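Long-range contacts in lysozyme (Asticcacaulis excentricus, PDB 6H9D), which probably acts in stalk synthesis and cell morphogenesis as the muramidase domain of SpmX, a peptidoglycan-hydrolase fold co-opted and detoxified from a phage lysin: residues L71-L76 / R104-R109; S99-R104 / Q115-W120; E18-Q23 / I34-T39; A9-I14 / D52-L57; A2-S7 / N79-L84. One frame throughout, in Å; residues are numbered along the deposited sequence.

In the fold
From the N terminus, interaction 5 ties the extended residues 2-7 to helix 78-91 and closes the widest loop of the five, 71 residues between its segments. Within that span, interaction 4 sets helix 8-16 across the first turns of helix 50-71, and within that interaction 3 closes the small strand region, which rests on A53 of that helix. Interaction 1 crosses interaction 5: it joins the loop after helix 50-71 to the end of helix 100-106, and L76 meets both H4 and F81. Interaction 2 crosses interaction 1, sharing R104 and pairing helix 100-106 with residues 115-120. Interactions 1 and 3 lie on opposite sides of the chain's centre, about 32 Å apart between centres.

Interaction 1. Residues L71-L76 / R104-R109; sequences LVHTPL and RVNEGR
The side-chain amide of N106 bonds to the backbone of residues 71-73 with both of its polar atoms. ND2 donates to L71 O at 3.1 Å, almost perfectly straight (178°), the acceptor lying in the amide plane and the donor in the carbonyl plane. OD1 accepts from H73 N at 2.9 Å, this donor being tilted 27° from the plane of the side-chain carbonyl. CG stands beside the backbone N of N106, and the two bonds hold the amide against rotation. The H73 ring lies over one face of the amide, the planes 17° apart, with CD2 3.6 Å from ND2. A third bond, weak, runs from T74 OG1 to V105 O at 3.3 Å. The contact thus joins two helix ends: V72 is the first residue beyond helix 50-71, while helix 100-106 finishes in a Schellman motif at G108, whose positive phi turns the chain so that R109 N bonds back to R104 O; G108 N bonds to V105 O, the carbonyl that T74 OG1 also meets. T74 CG2 rests over this end, 3.3 Å from N106 O. Inward lies the apolar part, where V72 and V105 meet crosswise, CG1 to CG1 at 3.7 Å, and L76 CD2 adds a looser touch to V105 CG1 at 4.3 Å. E107 points away from residues 71-76 and forms salt bridges with R104 and R109; L102 packs on L71 and V72.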
# COMPACT_ATOMS: atom_id res chain seq x y z
N LEU A 71 -6.50 -5.30 12.11
CA LEU A 71 -5.76 -4.39 13.01
C LEU A 71 -6.59 -3.17 13.40
O LEU A 71 -6.30 -2.60 14.44
CB LEU A 71 -4.46 -3.99 12.32
CG LEU A 71 -3.44 -5.10 12.20
CD1 LEU A 71 -2.20 -4.59 11.51
CD2 LEU A 71 -3.10 -5.63 13.58
N VAL A 72 -7.57 -2.81 12.59
CA VAL A 72 -8.40 -1.62 12.89
C VAL A 72 -9.67 -2.06 13.62
O VAL A 72 -10.40 -2.83 13.06
CB VAL A 72 -8.69 -0.78 11.63
CG1 VAL A 72 -9.62 0.37 11.94
CG2 VAL A 72 -7.40 -0.26 11.02
N HIS A 73 -9.89 -1.53 14.82
CA HIS A 73 -11.06 -1.86 15.65
C HIS A 73 -12.16 -0.80 15.54
O HIS A 73 -13.26 -1.06 16.00
CB HIS A 73 -10.63 -2.02 17.11
CG HIS A 73 -9.43 -2.88 17.25
ND1 HIS A 73 -9.40 -4.16 16.79
CD2 HIS A 73 -8.21 -2.62 17.74
CE1 HIS A 73 -8.22 -4.67 17.01
NE2 HIS A 73 -7.47 -3.75 17.60
N THR A 74 -11.85 0.37 15.01
CA THR A 74 -12.91 1.40 14.89
C THR A 74 -13.60 1.22 13.54
O THR A 74 -12.99 0.64 12.64
CB THR A 74 -12.35 2.81 15.00
OG1 THR A 74 -11.57 3.05 13.84
CG2 THR A 74 -11.51 3.03 16.23
N PRO A 75 -14.83 1.72 13.34
CA PRO A 75 -15.50 1.63 12.06
C PRO A 75 -14.77 2.52 11.04
O PRO A 75 -14.24 3.52 11.40
CB PRO A 75 -16.90 2.17 12.33
CG PRO A 75 -17.03 2.08 13.83
CD PRO A 75 -15.64 2.37 14.35
N LEU A 76 -14.77 2.10 9.79
CA LEU A 76 -14.07 2.90 8.76
C LEU A 76 -15.01 3.19 7.60
O LEU A 76 -15.90 2.40 7.36
CB LEU A 76 -12.92 2.06 8.19
CG LEU A 76 -11.75 1.74 9.10
CD1 LEU A 76 -10.79 0.84 8.37
CD2 LEU A 76 -11.05 3.00 9.55
N ARG A 104 -3.61 6.09 16.25
CA ARG A 104 -4.51 7.23 16.12
C ARG A 104 -5.84 6.77 15.55
O ARG A 104 -6.90 7.11 16.08
CB ARG A 104 -3.89 8.29 15.20
CG ARG A 104 -2.93 9.24 15.91
CD ARG A 104 -2.78 8.87 17.38
NE ARG A 104 -1.39 8.96 17.82
CZ ARG A 104 -0.88 8.25 18.83
NH1 ARG A 104 -1.65 7.41 19.50
NH2 ARG A 104 0.39 8.39 19.16
N VAL A 105 -5.79 5.99 14.48
CA VAL A 105 -7.01 5.48 13.87
C VAL A 105 -7.85 4.77 14.93
O VAL A 105 -9.07 4.95 14.98
CB VAL A 105 -6.72 4.54 12.69
CG1 VAL A 105 -7.92 3.67 12.35
CG2 VAL A 105 -6.26 5.31 11.48
N ASN A 106 -7.20 3.94 15.75
CA ASN A 106 -7.91 3.13 16.73
C ASN A 106 -8.41 4.02 17.89
O ASN A 106 -9.28 3.62 18.62
CB ASN A 106 -7.08 1.95 17.23
CG ASN A 106 -7.18 0.76 16.31
OD1 ASN A 106 -8.17 0.61 15.60
ND2 ASN A 106 -6.16 -0.09 16.29
N GLU A 107 -7.85 5.22 18.03
CA GLU A 107 -8.30 6.17 19.06
C GLU A 107 -9.42 7.07 18.52
O GLU A 107 -9.90 7.94 19.25
CB GLU A 107 -7.13 7.07 19.49
CG GLU A 107 -6.09 6.35 20.33
CD GLU A 107 -4.77 7.09 20.45
OE1 GLU A 107 -4.65 8.21 19.93
OE2 GLU A 107 -3.87 6.52 21.06
N GLY A 108 -9.81 6.89 17.25
CA GLY A 108 -10.84 7.73 16.61
C GLY A 108 -10.33 9.13 16.28
O GLY A 108 -11.10 10.07 16.10
N ARG A 109 -9.01 9.30 16.22
CA ARG A 109 -8.38 10.59 15.92
C ARG A 109 -7.93 10.59 14.46
O ARG A 109 -6.75 10.47 14.16
CB ARG A 109 -7.27 10.85 16.94
CG ARG A 109 -7.71 10.59 18.39
CD ARG A 109 -7.18 11.55 19.44
NE ARG A 109 -5.82 11.26 19.87
CZ ARG A 109 -4.77 12.03 19.63
NH1 ARG A 109 -4.92 13.16 18.96
NH2 ARG A 109 -3.58 11.67 20.05

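Interaction 2. Residues S99-R104 / Q115-W120; sequences SDVLRR and QAMDNW
V101 and A116 bring the backbones closest, CA to CA at 5.1 Å, where the first turn of helix 100-106 meets residues 115-120. At this point A116 CB meets V101 CG2 at 3.5 Å, tighter than usual for two carbons. The same V101 methyl touches M117 CG at 3.8 Å and lies obliquely to the indole of W120. The polar link is a bond from W120 NE1 to D100 OD1 of 3.0 Å and 168°, lying in the ring plane and using the syn lone pair of the oxygen. V101 N reaches this oxygen too, from above the carboxylate plane, so two donors hold OD1; a chi1 of 40°, which tucks CG between the backbone N and carbonyl carbon, brings the carboxylate back over its own helix start. S99, the N-cap, accepts from L102 N through an OG that also bonds to F96 O, while its CB touches W120 CZ2 at 3.8 Å. Consecutive helices 100-106 and 110-116 pack here as a pair in the mainly helical part of the phage-lysozyme fold, covered by helix 78-91: F87 meets the W120 ring edge-to-face and touches V101 and M117, L84 packs on M117, and I91 on W120.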
# COMPACT_ATOMS: atom_id res chain seq x y z
N SER A 99 2.40 1.17 14.10
CA SER A 99 2.52 2.58 13.67
C SER A 99 1.66 3.52 14.53
O SER A 99 0.59 3.16 15.03
CB SER A 99 2.14 2.74 12.20
OG SER A 99 0.76 2.46 11.99
N ASP A 100 2.19 4.74 14.67
CA ASP A 100 1.47 5.91 15.13
C ASP A 100 0.12 6.02 14.40
O ASP A 100 -0.91 6.26 15.03
CB ASP A 100 2.32 7.18 14.92
CG ASP A 100 3.13 7.28 13.62
OD1 ASP A 100 3.03 6.40 12.72
OD2 ASP A 100 3.88 8.26 13.49
N VAL A 101 0.14 5.87 13.07
CA VAL A 101 -1.06 5.98 12.22
C VAL A 101 -2.17 5.07 12.75
O VAL A 101 -3.28 5.53 13.01
CB VAL A 101 -0.75 5.67 10.75
CG1 VAL A 101 -2.02 5.62 9.90
CG2 VAL A 101 0.24 6.67 10.18
N LEU A 102 -1.87 3.78 12.92
CA LEU A 102 -2.86 2.81 13.37
C LEU A 102 -3.36 3.18 14.79
O LEU A 102 -4.54 3.04 15.08
CB LEU A 102 -2.26 1.40 13.37
CG LEU A 102 -3.17 0.32 13.95
CD1 LEU A 102 -4.47 0.25 13.17
CD2 LEU A 102 -2.50 -1.04 13.97
N ARG A 103 -2.44 3.59 15.66
CA ARG A 103 -2.82 3.95 17.03
C ARG A 103 -3.88 5.05 17.02
O ARG A 103 -4.90 4.95 17.70
CB ARG A 103 -1.59 4.41 17.82
CG ARG A 103 -1.05 3.36 18.79
CD ARG A 103 0.22 3.84 19.46
NE ARG A 103 1.38 3.03 19.08
CZ ARG A 103 2.45 3.51 18.45
NH1 ARG A 103 2.51 4.80 18.13
NH2 ARG A 103 3.45 2.70 18.15
N ARG A 104 -3.61 6.09 16.25
CA ARG A 104 -4.51 7.23 16.12
C ARG A 104 -5.84 6.77 15.55
O ARG A 104 -6.90 7.11 16.08
CB ARG A 104 -3.89 8.29 15.20
CG ARG A 104 -2.93 9.24 15.91
CD ARG A 104 -2.78 8.87 17.38
NE ARG A 104 -1.39 8.96 17.82
CZ ARG A 104 -0.88 8.25 18.83
NH1 ARG A 104 -1.65 7.41 19.50
NH2 ARG A 104 0.39 8.39 19.16
N GLN A 115 -2.03 12.95 9.78
CA GLN A 115 -0.78 13.66 10.04
C GLN A 115 0.35 12.66 10.32
O GLN A 115 1.49 12.91 9.96
CB GLN A 115 -0.87 14.59 11.25
CG GLN A 115 -1.82 15.77 11.06
CD GLN A 115 -1.96 16.55 12.34
OE1 GLN A 115 -2.73 16.19 13.24
NE2 GLN A 115 -1.18 17.60 12.45
N ALA A 116 0.03 11.58 11.01
CA ALA A 116 1.04 10.56 11.36
C ALA A 116 1.67 9.97 10.09
O ALA A 116 2.80 9.51 10.11
CB ALA A 116 0.41 9.50 12.21
N MET A 117 0.93 9.99 8.98
CA MET A 117 1.42 9.43 7.73
C MET A 117 2.67 10.19 7.27
O MET A 117 3.49 9.67 6.53
CB MET A 117 0.33 9.43 6.66
CG MET A 117 -0.82 8.49 6.97
SD MET A 117 -2.10 8.47 5.65
CE MET A 117 -3.10 7.09 6.19
N ASP A 118 2.80 11.45 7.70
CA ASP A 118 3.98 12.26 7.36
C ASP A 118 5.27 11.66 7.93
O ASP A 118 6.36 12.04 7.50
CB ASP A 118 3.82 13.69 7.88
CG ASP A 118 2.61 14.42 7.33
OD1 ASP A 118 2.06 13.96 6.31
OD2 ASP A 118 2.22 15.43 7.93
N ASN A 119 5.15 10.76 8.91
CA ASN A 119 6.30 10.11 9.55
C ASN A 119 6.91 9.03 8.65
O ASN A 119 7.92 8.44 9.00
CB ASN A 119 5.93 9.49 10.89
CG ASN A 119 5.52 10.58 11.85
OD1 ASN A 119 6.00 11.70 11.74
ND2 ASN A 119 4.58 10.27 12.73
N TRP A 120 6.29 8.79 7.49
CA TRP A 120 6.62 7.66 6.65
C TRP A 120 7.02 8.14 5.26
O TRP A 120 6.46 7.71 4.23
CB TRP A 120 5.42 6.70 6.63
CG TRP A 120 5.12 6.16 7.99
CD1 TRP A 120 4.28 6.70 8.92
CD2 TRP A 120 5.70 4.99 8.61
NE1 TRP A 120 4.30 5.96 10.07
CE2 TRP A 120 5.16 4.91 9.91
CE3 TRP A 120 6.63 4.04 8.20
CZ2 TRP A 120 5.48 3.88 10.79
CZ3 TRP A 120 6.95 3.02 9.07
CH2 TRP A 120 6.38 2.94 10.34

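Interaction 3. Residues E18-Q23 / I34-T39; sequences EGLRQQ and IGYGHT. With GOL (glycerol), chain D.
The Y36 ring has L20 CD1 over one face, 4.1 Å above the plane and offset toward the rim, while L20 CB approaches CE1 at 3.6 Å. Further along the ring, E18 CB comes obliquely to CD1, also at 3.6 Å, and the E18 carboxylate is turned steeply to the ring, its plane 77° away. This is the small antiparallel strand region of the lysozyme fold, where the sequences EGLR and GYGHT, familiar from phage lysozymes, lie side by side. R21 and G35 form a hydrogen-bonded antiparallel pair: R21 N donates to G35 O at 2.9 Å and G35 N to R21 O at 2.8 Å. The positive phi of G35 bends the chain here, and I34 and H38 exchange backbone bonds in both directions as it turns. A chi1 of -158° swings I34 CG1 against R21 O at 3.5 Å, and its CD1 continues toward the backbone of Q22 and Q23. A53 of helix 50-71 packs on both L20 and Y36, while H38 bonds through ND1 to D60 of that helix and through NE2 to S41. A glycerol, probably from the crystallisation liquor, sits beside E18 and G37 and donates from its O1 to E18 OE2 at 2.7 Å.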
# COMPACT_ATOMS: atom_id res chain seq x y z
N GLU A 18 2.78 2.56 -9.00
CA GLU A 18 3.54 1.42 -9.55
C GLU A 18 3.70 1.56 -11.06
O GLU A 18 2.87 2.18 -11.70
CB GLU A 18 2.76 0.13 -9.30
CG GLU A 18 2.40 -0.10 -7.86
CD GLU A 18 3.57 -0.63 -7.07
OE1 GLU A 18 4.48 -1.15 -7.69
OE2 GLU A 18 3.59 -0.47 -5.86
N GLY A 19 4.77 0.98 -11.58
CA GLY A 19 5.03 0.95 -13.03
C GLY A 19 4.71 -0.43 -13.55
O GLY A 19 5.18 -1.37 -12.96
N LEU A 20 3.93 -0.52 -14.62
CA LEU A 20 3.56 -1.84 -15.18
C LEU A 20 4.74 -2.49 -15.91
O LEU A 20 5.29 -1.87 -16.80
CB LEU A 20 2.37 -1.68 -16.13
CG LEU A 20 2.10 -2.90 -17.00
CD1 LEU A 20 1.69 -4.08 -16.16
CD2 LEU A 20 1.06 -2.61 -18.06
N ARG A 21 5.10 -3.71 -15.52
CA ARG A 21 6.14 -4.49 -16.21
C ARG A 21 5.41 -5.63 -16.92
O ARG A 21 4.94 -6.53 -16.24
CB ARG A 21 7.20 -5.02 -15.24
CG ARG A 21 7.97 -3.93 -14.51
CD ARG A 21 8.81 -3.05 -15.42
NE ARG A 21 9.83 -3.81 -16.14
CZ ARG A 21 11.00 -4.16 -15.63
NH1 ARG A 21 11.31 -3.82 -14.39
NH2 ARG A 21 11.86 -4.86 -16.36
N GLN A 22 5.29 -5.55 -18.24
CA GLN A 22 4.54 -6.56 -19.02
C GLN A 22 5.34 -7.85 -19.16
O GLN A 22 4.73 -8.83 -19.46
CB GLN A 22 4.22 -6.03 -20.41
CG GLN A 22 2.93 -5.23 -20.47
CD GLN A 22 3.07 -4.12 -21.49
OE1 GLN A 22 3.88 -4.19 -22.39
NE2 GLN A 22 2.27 -3.08 -21.34
N GLN A 23 6.64 -7.80 -18.92
CA GLN A 23 7.48 -9.01 -19.10
C GLN A 23 8.22 -9.34 -17.81
O GLN A 23 8.74 -8.44 -17.20
CB GLN A 23 8.47 -8.78 -20.24
CG GLN A 23 9.47 -9.91 -20.39
CD GLN A 23 8.94 -10.98 -21.30
OE1 GLN A 23 8.61 -10.72 -22.45
NE2 GLN A 23 8.85 -12.20 -20.79
N ILE A 34 6.82 -9.35 -12.11
CA ILE A 34 6.00 -8.99 -13.25
C ILE A 34 4.86 -8.08 -12.77
O ILE A 34 4.56 -8.01 -11.57
CB ILE A 34 5.48 -10.25 -13.96
CG1 ILE A 34 5.10 -9.97 -15.42
CG2 ILE A 34 4.32 -10.90 -13.19
CD1 ILE A 34 4.86 -11.21 -16.26
N GLY A 35 4.21 -7.41 -13.72
CA GLY A 35 3.02 -6.64 -13.41
C GLY A 35 3.39 -5.45 -12.55
O GLY A 35 4.33 -4.73 -12.89
N TYR A 36 2.69 -5.27 -11.43
CA TYR A 36 2.95 -4.20 -10.49
C TYR A 36 3.71 -4.74 -9.27
O TYR A 36 3.18 -4.76 -8.19
CB TYR A 36 1.64 -3.55 -10.07
CG TYR A 36 0.84 -2.99 -11.22
CD1 TYR A 36 1.27 -1.87 -11.92
CD2 TYR A 36 -0.34 -3.59 -11.61
CE1 TYR A 36 0.54 -1.38 -13.00
CE2 TYR A 36 -1.08 -3.11 -12.67
CZ TYR A 36 -0.62 -2.01 -13.38
OH TYR A 36 -1.38 -1.54 -14.40
N GLY A 37 4.91 -5.24 -9.52
CA GLY A 37 5.80 -5.77 -8.46
C GLY A 37 5.38 -7.14 -7.97
O GLY A 37 5.72 -7.46 -6.86
N HIS A 38 4.67 -7.91 -8.78
CA HIS A 38 4.19 -9.25 -8.37
C HIS A 38 5.32 -10.28 -8.47
O HIS A 38 6.03 -10.25 -9.45
CB HIS A 38 2.96 -9.66 -9.17
CG HIS A 38 2.50 -11.04 -8.84
ND1 HIS A 38 1.73 -11.31 -7.77
CD2 HIS A 38 2.77 -12.22 -9.40
CE1 HIS A 38 1.51 -12.59 -7.70
NE2 HIS A 38 2.13 -13.16 -8.68
N THR A 39 5.42 -11.19 -7.50
CA THR A 39 6.50 -12.19 -7.53
C THR A 39 6.02 -13.62 -7.25
O THR A 39 6.55 -14.50 -7.85
CB THR A 39 7.57 -11.87 -6.49
OG1 THR A 39 6.94 -11.82 -5.21
CG2 THR A 39 8.30 -10.57 -6.76
C1 GOL D . 5.09 -2.83 -4.90
O1 GOL D . 4.79 -1.91 -3.88
C2 GOL D . 5.90 -3.94 -4.33
O2 GOL D . 5.27 -4.42 -3.16
C3 GOL D . 5.82 -5.07 -5.30
O3 GOL D . 7.10 -5.68 -5.35

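Interaction 4. Residues A9-I14 / D52-L57; sequences AGVELI and DADALL
L57 reaches from helix 50-71 toward V11 and I14 of helix 8-16. Its CB already points at the other helix; chi1 of 170° sets CG opposite the backbone N and carries the chain outward, and the two terminal methyls do the touching. CD1 meets I14 CG2 at 4.1 Å, while CD2 is 4.2 Å from V11 CG1, with I14 CG2 equally close. L57 and V11 run alongside each other, pointing opposite ways, whereas I14 comes at a slant. One turn earlier, D54 lies across V11, with OD2 3.6 Å from V11 CG1, so the same methyl packs against carbon on one residue and oxygen on another. That carboxylate is in salt bridges with R58 through OD1 and K15 through OD2. E12, bent at chi2, brings OE2 to 4.1 Å from D54 OD2 with the two carboxylate planes nearly parallel but offset; a water donates to both oxygens, at 2.7 Å to D54 OD2, and together with K15 probably eases the repulsion. The segments cross nearly perpendicularly, at 101°, with their axes 11.2 Å apart, so side-chain ends rather than backbones make the contact. V85, S86 and F89 of helix 78-91 pack on I14 as well. The packing of a short N-terminal helix on the long helix is consistent with the phage-lysozyme fold, in which, as in T4 lysozyme, a long helix connects the two lobes.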
# COMPACT_ATOMS: atom_id res chain seq x y z
N ALA A 9 -11.48 2.15 -6.94
CA ALA A 9 -10.73 3.42 -6.83
C ALA A 9 -9.44 3.22 -6.01
O ALA A 9 -8.40 3.80 -6.33
CB ALA A 9 -11.61 4.48 -6.20
N GLY A 10 -9.55 2.42 -4.94
CA GLY A 10 -8.44 2.09 -4.05
C GLY A 10 -7.33 1.35 -4.79
O GLY A 10 -6.15 1.63 -4.65
N VAL A 11 -7.74 0.37 -5.60
CA VAL A 11 -6.81 -0.37 -6.44
C VAL A 11 -6.11 0.59 -7.41
O VAL A 11 -4.91 0.54 -7.57
CB VAL A 11 -7.49 -1.54 -7.17
CG1 VAL A 11 -6.54 -2.17 -8.17
CG2 VAL A 11 -8.00 -2.57 -6.16
N GLU A 12 -6.87 1.50 -8.04
CA GLU A 12 -6.29 2.42 -9.03
C GLU A 12 -5.28 3.36 -8.35
O GLU A 12 -4.23 3.66 -8.91
CB GLU A 12 -7.37 3.26 -9.73
CG GLU A 12 -8.33 2.46 -10.59
CD GLU A 12 -7.72 1.42 -11.51
OE1 GLU A 12 -6.74 1.76 -12.22
OE2 GLU A 12 -8.23 0.27 -11.52
N LEU A 13 -5.58 3.82 -7.14
CA LEU A 13 -4.64 4.65 -6.39
C LEU A 13 -3.31 3.90 -6.22
O LEU A 13 -2.23 4.41 -6.50
CB LEU A 13 -5.25 5.00 -5.03
CG LEU A 13 -4.29 5.78 -4.12
CD1 LEU A 13 -4.05 7.16 -4.70
CD2 LEU A 13 -4.80 5.90 -2.70
N ILE A 14 -3.40 2.65 -5.77
CA ILE A 14 -2.22 1.86 -5.48
C ILE A 14 -1.41 1.64 -6.76
O ILE A 14 -0.19 1.80 -6.77
CB ILE A 14 -2.64 0.55 -4.78
CG1 ILE A 14 -3.11 0.87 -3.36
CG2 ILE A 14 -1.53 -0.48 -4.82
CD1 ILE A 14 -3.64 -0.30 -2.59
N ASP A 52 -4.28 -8.52 -16.65
CA ASP A 52 -3.63 -9.60 -15.89
C ASP A 52 -2.89 -9.00 -14.66
O ASP A 52 -2.91 -9.56 -13.57
CB ASP A 52 -2.63 -10.36 -16.76
CG ASP A 52 -3.18 -11.15 -17.93
OD1 ASP A 52 -4.38 -11.38 -17.98
OD2 ASP A 52 -2.38 -11.50 -18.82
N ALA A 53 -2.21 -7.86 -14.86
CA ALA A 53 -1.43 -7.21 -13.80
C ALA A 53 -2.37 -6.73 -12.69
O ALA A 53 -2.03 -6.81 -11.52
CB ALA A 53 -0.62 -6.08 -14.37
N ASP A 54 -3.57 -6.27 -13.07
CA ASP A 54 -4.62 -5.85 -12.10
C ASP A 54 -4.99 -7.04 -11.21
O ASP A 54 -5.06 -6.90 -10.00
CB ASP A 54 -5.86 -5.29 -12.80
CG ASP A 54 -6.90 -4.77 -11.82
OD1 ASP A 54 -7.72 -5.57 -11.37
OD2 ASP A 54 -6.87 -3.57 -11.50
N ALA A 55 -5.20 -8.20 -11.83
CA ALA A 55 -5.58 -9.40 -11.11
C ALA A 55 -4.48 -9.76 -10.10
O ALA A 55 -4.78 -10.01 -8.96
CB ALA A 55 -5.86 -10.53 -12.06
N LEU A 56 -3.22 -9.75 -10.54
CA LEU A 56 -2.10 -10.12 -9.69
C LEU A 56 -1.93 -9.13 -8.53
O LEU A 56 -1.59 -9.52 -7.42
CB LEU A 56 -0.83 -10.22 -10.53
CG LEU A 56 -0.85 -11.30 -11.61
CD1 LEU A 56 0.34 -11.15 -12.54
CD2 LEU A 56 -0.87 -12.69 -11.00
N LEU A 57 -2.13 -7.84 -8.80
CA LEU A 57 -2.03 -6.83 -7.75
C LEU A 57 -3.11 -7.12 -6.70
O LEU A 57 -2.83 -7.07 -5.51
CB LEU A 57 -2.14 -5.42 -8.36
CG LEU A 57 -2.28 -4.26 -7.36
CD1 LEU A 57 -1.09 -4.20 -6.41
CD2 LEU A 57 -2.46 -2.94 -8.08
O HOH W 1 -9.35 -2.57 -10.94

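Interaction 5. Residues A2-S7 / N79-L84; sequences ARHKIS and NQFDAL
H4 packs on F81 in the apolar part of the contact, and S7 bonds to D82 in the polar part. H4 CB makes a CH-pi contact over the centre of the F81 ring, 3.4 Å from its centroid and almost on the normal, which brings CB about equally near all six ring carbons. The imidazole beyond it is set obliquely, its plane 31° from that of the phenyl. Backbone of K5 and I6 continues round the ring, with I6 N at its edge, 3.7 Å from CE2. I6 then brings CG1 in at a slant to D82, to within 3.6 Å of OD1. Among the hydrogen bonds, S7 N donates to D82 OD1 at 2.9 Å and 172°, on the syn side but 25° out of the carboxylate plane. S7 OG donates to D82 OD2; that bond is modelled very short, its exact length less sure. The same hydroxyl caps helix 8-16 by accepting from G10 N, and Q78 reaches D82 OD1 as well. D82 therefore acts as a second-shell residue for the helix cap, and with several donors turned to its buried carboxylate it probably remains ionised and probably helps to fix where the extended N-terminal segment turns into helix 8-16.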
# COMPACT_ATOMS: atom_id res chain seq x y z
N ALA A 2 -18.67 -7.09 9.60
CA ALA A 2 -18.38 -5.79 8.93
C ALA A 2 -16.93 -5.76 8.44
O ALA A 2 -16.14 -4.92 8.91
CB ALA A 2 -18.67 -4.66 9.89
N ARG A 3 -16.61 -6.63 7.49
CA ARG A 3 -15.28 -6.68 6.90
C ARG A 3 -15.30 -5.82 5.64
O ARG A 3 -16.28 -5.81 4.91
CB ARG A 3 -14.89 -8.12 6.56
CG ARG A 3 -14.65 -9.01 7.77
CD ARG A 3 -13.35 -8.63 8.47
NE ARG A 3 -12.22 -9.41 7.98
CZ ARG A 3 -11.11 -9.63 8.67
NH1 ARG A 3 -10.98 -9.13 9.89
NH2 ARG A 3 -10.12 -10.34 8.14
N HIS A 4 -14.21 -5.10 5.40
CA HIS A 4 -14.12 -4.22 4.25
C HIS A 4 -13.36 -4.90 3.10
O HIS A 4 -12.48 -5.75 3.32
CB HIS A 4 -13.44 -2.90 4.63
CG HIS A 4 -14.04 -2.20 5.80
ND1 HIS A 4 -15.15 -1.37 5.66
CD2 HIS A 4 -13.67 -2.16 7.10
CE1 HIS A 4 -15.45 -0.87 6.85
NE2 HIS A 4 -14.55 -1.34 7.75
N LYS A 5 -13.65 -4.43 1.89
CA LYS A 5 -12.96 -4.81 0.66
C LYS A 5 -12.39 -3.54 0.01
O LYS A 5 -13.02 -2.47 0.06
CB LYS A 5 -13.92 -5.51 -0.30
CG LYS A 5 -14.53 -6.80 0.23
CD LYS A 5 -15.82 -7.21 -0.47
CE LYS A 5 -16.79 -7.93 0.45
NZ LYS A 5 -18.17 -7.92 -0.08
N ILE A 6 -11.21 -3.67 -0.63
CA ILE A 6 -10.62 -2.52 -1.31
C ILE A 6 -11.46 -2.24 -2.55
O ILE A 6 -11.78 -3.17 -3.30
CB ILE A 6 -9.12 -2.72 -1.64
CG1 ILE A 6 -8.52 -1.44 -2.22
CG2 ILE A 6 -8.86 -3.91 -2.57
CD1 ILE A 6 -7.04 -1.38 -2.13
N SER A 7 -11.85 -0.98 -2.74
CA SER A 7 -12.67 -0.58 -3.88
C SER A 7 -11.80 -0.53 -5.14
O SER A 7 -10.57 -0.57 -5.08
CB SER A 7 -13.33 0.75 -3.64
OG SER A 7 -12.40 1.80 -3.78
N ASN A 79 -13.35 5.06 1.88
CA ASN A 79 -12.16 5.89 1.55
C ASN A 79 -11.07 5.69 2.60
O ASN A 79 -9.93 5.61 2.22
CB ASN A 79 -12.52 7.36 1.38
CG ASN A 79 -13.37 7.62 0.16
OD1 ASN A 79 -13.47 6.77 -0.70
ND2 ASN A 79 -13.99 8.77 0.09
N GLN A 80 -11.45 5.61 3.87
CA GLN A 80 -10.46 5.46 4.92
C GLN A 80 -9.77 4.10 4.77
O GLN A 80 -8.54 3.99 4.84
CB GLN A 80 -11.09 5.58 6.30
CG GLN A 80 -11.44 7.01 6.70
CD GLN A 80 -12.32 7.03 7.94
OE1 GLN A 80 -12.97 6.05 8.28
NE2 GLN A 80 -12.32 8.15 8.63
N PHE A 81 -10.58 3.09 4.49
CA PHE A 81 -10.09 1.72 4.33
C PHE A 81 -9.14 1.65 3.13
O PHE A 81 -8.07 1.13 3.26
CB PHE A 81 -11.26 0.75 4.15
CG PHE A 81 -10.79 -0.67 4.08
CD1 PHE A 81 -10.31 -1.30 5.22
CD2 PHE A 81 -10.69 -1.33 2.86
CE1 PHE A 81 -9.83 -2.60 5.16
CE2 PHE A 81 -10.22 -2.63 2.81
CZ PHE A 81 -9.76 -3.25 3.96
N ASP A 82 -9.57 2.19 1.99
CA ASP A 82 -8.80 2.19 0.75
C ASP A 82 -7.43 2.85 0.99
O ASP A 82 -6.41 2.33 0.59
CB ASP A 82 -9.54 2.94 -0.36
CG ASP A 82 -10.67 2.18 -1.03
OD1 ASP A 82 -10.80 0.94 -0.80
OD2 ASP A 82 -11.39 2.82 -1.79
N ALA A 83 -7.43 4.03 1.60
CA ALA A 83 -6.17 4.77 1.90
C ALA A 83 -5.28 3.97 2.87
O ALA A 83 -4.05 3.96 2.70
CB ALA A 83 -6.46 6.14 2.46
N LEU A 84 -5.88 3.36 3.90
CA LEU A 84 -5.09 2.56 4.86
C LEU A 84 -4.48 1.32 4.17
O LEU A 84 -3.37 0.95 4.49
CB LEU A 84 -5.94 2.17 6.07
CG LEU A 84 -6.24 3.31 7.04
CD1 LEU A 84 -7.12 2.83 8.17
CD2 LEU A 84 -4.97 3.95 7.60